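PDB 4GBM: CurM Sulfotransferase from Moorea producta, which probably transfers a sulfonate group from PAPS to a polyketide intermediate during curacin biosynthesis. Local coordinates for residues I34-S39 / S157-L162. The protein carries 2 engineered substitutions. Numbering follows the deposited sequence.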
loop_
_atom_site.group_PDB
_atom_site.type_symbol
_atom_site.label_atom_id
_atom_site.label_comp_id
_atom_site.label_asym_id
_atom_site.label_seq_id
_atom_site.Cartn_x
_atom_site.Cartn_y
_atom_site.Cartn_z
ATOM N N ILE A 34 -9.130 7.741 8.323
ATOM C CA ILE A 34 -7.697 7.712 8.034
ATOM C C ILE A 34 -7.486 7.848 6.533
ATOM O O ILE A 34 -8.417 8.183 5.799
ATOM C CB ILE A 34 -7.000 6.447 8.612
ATOM C CG1 ILE A 34 -7.545 5.157 7.981
ATOM C CG2 ILE A 34 -7.114 6.434 10.147
ATOM C CD1 ILE A 34 -6.703 3.922 8.294
ATOM N N ILE A 35 -6.252 7.634 6.091
ATOM C CA ILE A 35 -5.929 7.662 4.667
ATOM C C ILE A 35 -5.511 6.260 4.244
ATOM O O ILE A 35 -4.663 5.649 4.889
ATOM C CB ILE A 35 -4.780 8.653 4.391
ATOM C CG1 ILE A 35 -5.199 10.064 4.814
ATOM C CG2 ILE A 35 -4.374 8.611 2.907
ATOM C CD1 ILE A 35 -4.015 11.009 5.088
ATOM N N PHE A 36 -6.127 5.743 3.179
ATOM C CA PHE A 36 -5.720 4.451 2.606
ATOM C C PHE A 36 -5.029 4.637 1.267
ATOM O O PHE A 36 -5.425 5.500 0.479
ATOM C CB PHE A 36 -6.931 3.538 2.397
ATOM C CG PHE A 36 -7.527 3.014 3.668
ATOM C CD1 PHE A 36 -6.979 1.903 4.304
ATOM C CD2 PHE A 36 -8.644 3.624 4.231
ATOM C CE1 PHE A 36 -7.534 1.413 5.488
ATOM C CE2 PHE A 36 -9.210 3.144 5.415
ATOM C CZ PHE A 36 -8.660 2.033 6.041
ATOM N N ILE A 37 -3.988 3.845 1.012
ATOM C CA ILE A 37 -3.431 3.761 -0.344
ATOM C C ILE A 37 -3.839 2.408 -0.912
ATOM O O ILE A 37 -3.454 1.364 -0.383
ATOM C CB ILE A 37 -1.886 3.912 -0.395
ATOM C CG1 ILE A 37 -1.463 5.306 0.084
ATOM C CG2 ILE A 37 -1.378 3.666 -1.829
ATOM C CD1 ILE A 37 0.046 5.466 0.349
ATOM N N LEU A 38 -4.638 2.440 -1.976
ATOM C CA LEU A 38 -5.099 1.217 -2.638
ATOM C C LEU A 38 -4.425 1.045 -3.985
ATOM O O LEU A 38 -4.378 1.979 -4.794
ATOM C CB LEU A 38 -6.612 1.257 -2.853
ATOM C CG LEU A 38 -7.492 1.494 -1.625
ATOM C CD1 LEU A 38 -8.944 1.463 -2.042
ATOM C CD2 LEU A 38 -7.215 0.480 -0.514
ATOM N N SER A 39 -3.927 -0.158 -4.243
ATOM C CA SER A 39 -3.273 -0.419 -5.522
ATOM C C SER A 39 -3.099 -1.890 -5.778
ATOM O O SER A 39 -3.218 -2.712 -4.870
ATOM C CB SER A 39 -1.875 0.226 -5.551
ATOM O OG SER A 39 -1.001 -0.458 -4.669
ATOM N N SER A 157 -12.968 8.167 5.764
ATOM C CA SER A 157 -11.583 8.000 5.310
ATOM C C SER A 157 -11.393 8.511 3.883
ATOM O O SER A 157 -12.344 8.576 3.094
ATOM C CB SER A 157 -11.155 6.530 5.367
ATOM O OG SER A 157 -11.190 6.054 6.701
ATOM N N LYS A 158 -10.154 8.872 3.564
ATOM C CA LYS A 158 -9.798 9.241 2.203
ATOM C C LYS A 158 -9.001 8.118 1.556
ATOM O O LYS A 158 -8.223 7.427 2.219
ATOM C CB LYS A 158 -8.998 10.542 2.189
ATOM C CG LYS A 158 -9.859 11.777 2.403
ATOM C CD LYS A 158 -9.029 13.045 2.277
ATOM C CE LYS A 158 -9.891 14.288 2.428
ATOM N NZ LYS A 158 -10.487 14.409 3.789
ATOM N N TYR A 159 -9.221 7.945 0.259
ATOM C CA TYR A 159 -8.602 6.870 -0.505
ATOM C C TYR A 159 -7.755 7.405 -1.633
ATOM O O TYR A 159 -8.236 8.154 -2.486
ATOM C CB TYR A 159 -9.688 5.956 -1.065
ATOM C CG TYR A 159 -10.411 5.235 0.026
ATOM C CD1 TYR A 159 -9.959 4.000 0.479
ATOM C CD2 TYR A 159 -11.543 5.787 0.627
ATOM C CE1 TYR A 159 -10.612 3.330 1.499
ATOM C CE2 TYR A 159 -12.205 5.126 1.652
ATOM C CZ TYR A 159 -11.737 3.894 2.074
ATOM O OH TYR A 159 -12.384 3.232 3.079
ATOM N N ILE A 160 -6.480 7.026 -1.613
ATOM C CA ILE A 160 -5.576 7.303 -2.719
ATOM C C ILE A 160 -5.519 6.051 -3.584
ATOM O O ILE A 160 -5.073 4.998 -3.120
ATOM C CB ILE A 160 -4.162 7.636 -2.212
ATOM C CG1 ILE A 160 -4.188 8.835 -1.261
ATOM C CG2 ILE A 160 -3.210 7.890 -3.392
ATOM C CD1 ILE A 160 -2.879 8.991 -0.470
ATOM N N TYR A 161 -5.963 6.172 -4.837
ATOM C CA TYR A 161 -5.972 5.054 -5.771
ATOM C C TYR A 161 -4.763 5.193 -6.675
ATOM O O TYR A 161 -4.727 6.065 -7.549
ATOM C CB TYR A 161 -7.286 5.051 -6.566
ATOM C CG TYR A 161 -7.428 3.989 -7.644
ATOM C CD1 TYR A 161 -6.706 2.786 -7.602
ATOM C CD2 TYR A 161 -8.323 4.180 -8.693
ATOM C CE1 TYR A 161 -6.864 1.823 -8.601
ATOM C CE2 TYR A 161 -8.493 3.227 -9.692
ATOM C CZ TYR A 161 -7.767 2.050 -9.636
ATOM O OH TYR A 161 -7.931 1.133 -10.634
ATOM N N LEU A 162 -3.763 4.354 -6.416
ATOM C CA LEU A 162 -2.508 4.358 -7.167
ATOM C C LEU A 162 -2.571 3.297 -8.262
ATOM O O LEU A 162 -2.831 2.127 -7.981
ATOM C CB LEU A 162 -1.336 4.097 -6.215
ATOM C CG LEU A 162 0.061 3.960 -6.822
ATOM C CD1 LEU A 162 0.527 5.245 -7.519
ATOM C CD2 LEU A 162 1.038 3.550 -5.733
#
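The rings of Phe-36 and Tyr-159 stand side by side on one face of the sheet, their planes only 12° apart but slid so far that they barely overlap, with centroids 5.2 Å from each other. The closest touch is oblique, Phe-36 CD2 to Tyr-159 CE1 at 3.4 Å. At the edge of the phenylalanine ring, near its plane, sits Ser-157 OG, while Leu-38 CD1 meets Tyr-159 CD1 obliquely. Phe-207 packs edge-to-face with Tyr-159, whose hydroxyl is hydrogen-bonded to Glu-151. Leu-38 O lies at the edge of the Tyr-161 ring, in its plane, and the Tyr-161 hydroxyl is hydrogen-bonded to Asn-201 of helix 189-208.

Strands 35-39 and 158-163 are neighbours in the parallel sheet of the P-loop-type sulfotransferase fold, with strand 132-136 beyond the first and 216-220 beyond the second. Five backbone bonds join segments 34-39 and 157-162, the straightest from Ile-160 N to Phe-36 O (2.8 Å, 173°). Before this ladder begins, Ser-157 with chi1 -62° holds OG beside its own backbone N, where it accepts a bond of 3.1 Å from Ile-34 N. On the other face Ile-160 CD1 touches two isoleucines, 3.7 Å from Ile-35 CG2 and 4.0 Å from Ile-37 CG1; Ile-37 also packs on Leu-48 and Leu-52 of helix 45-53. Further along segment 34-39, the Ser-39 side chain lies about 5 Å from the bound adenosine-3'-5'-diphosphate.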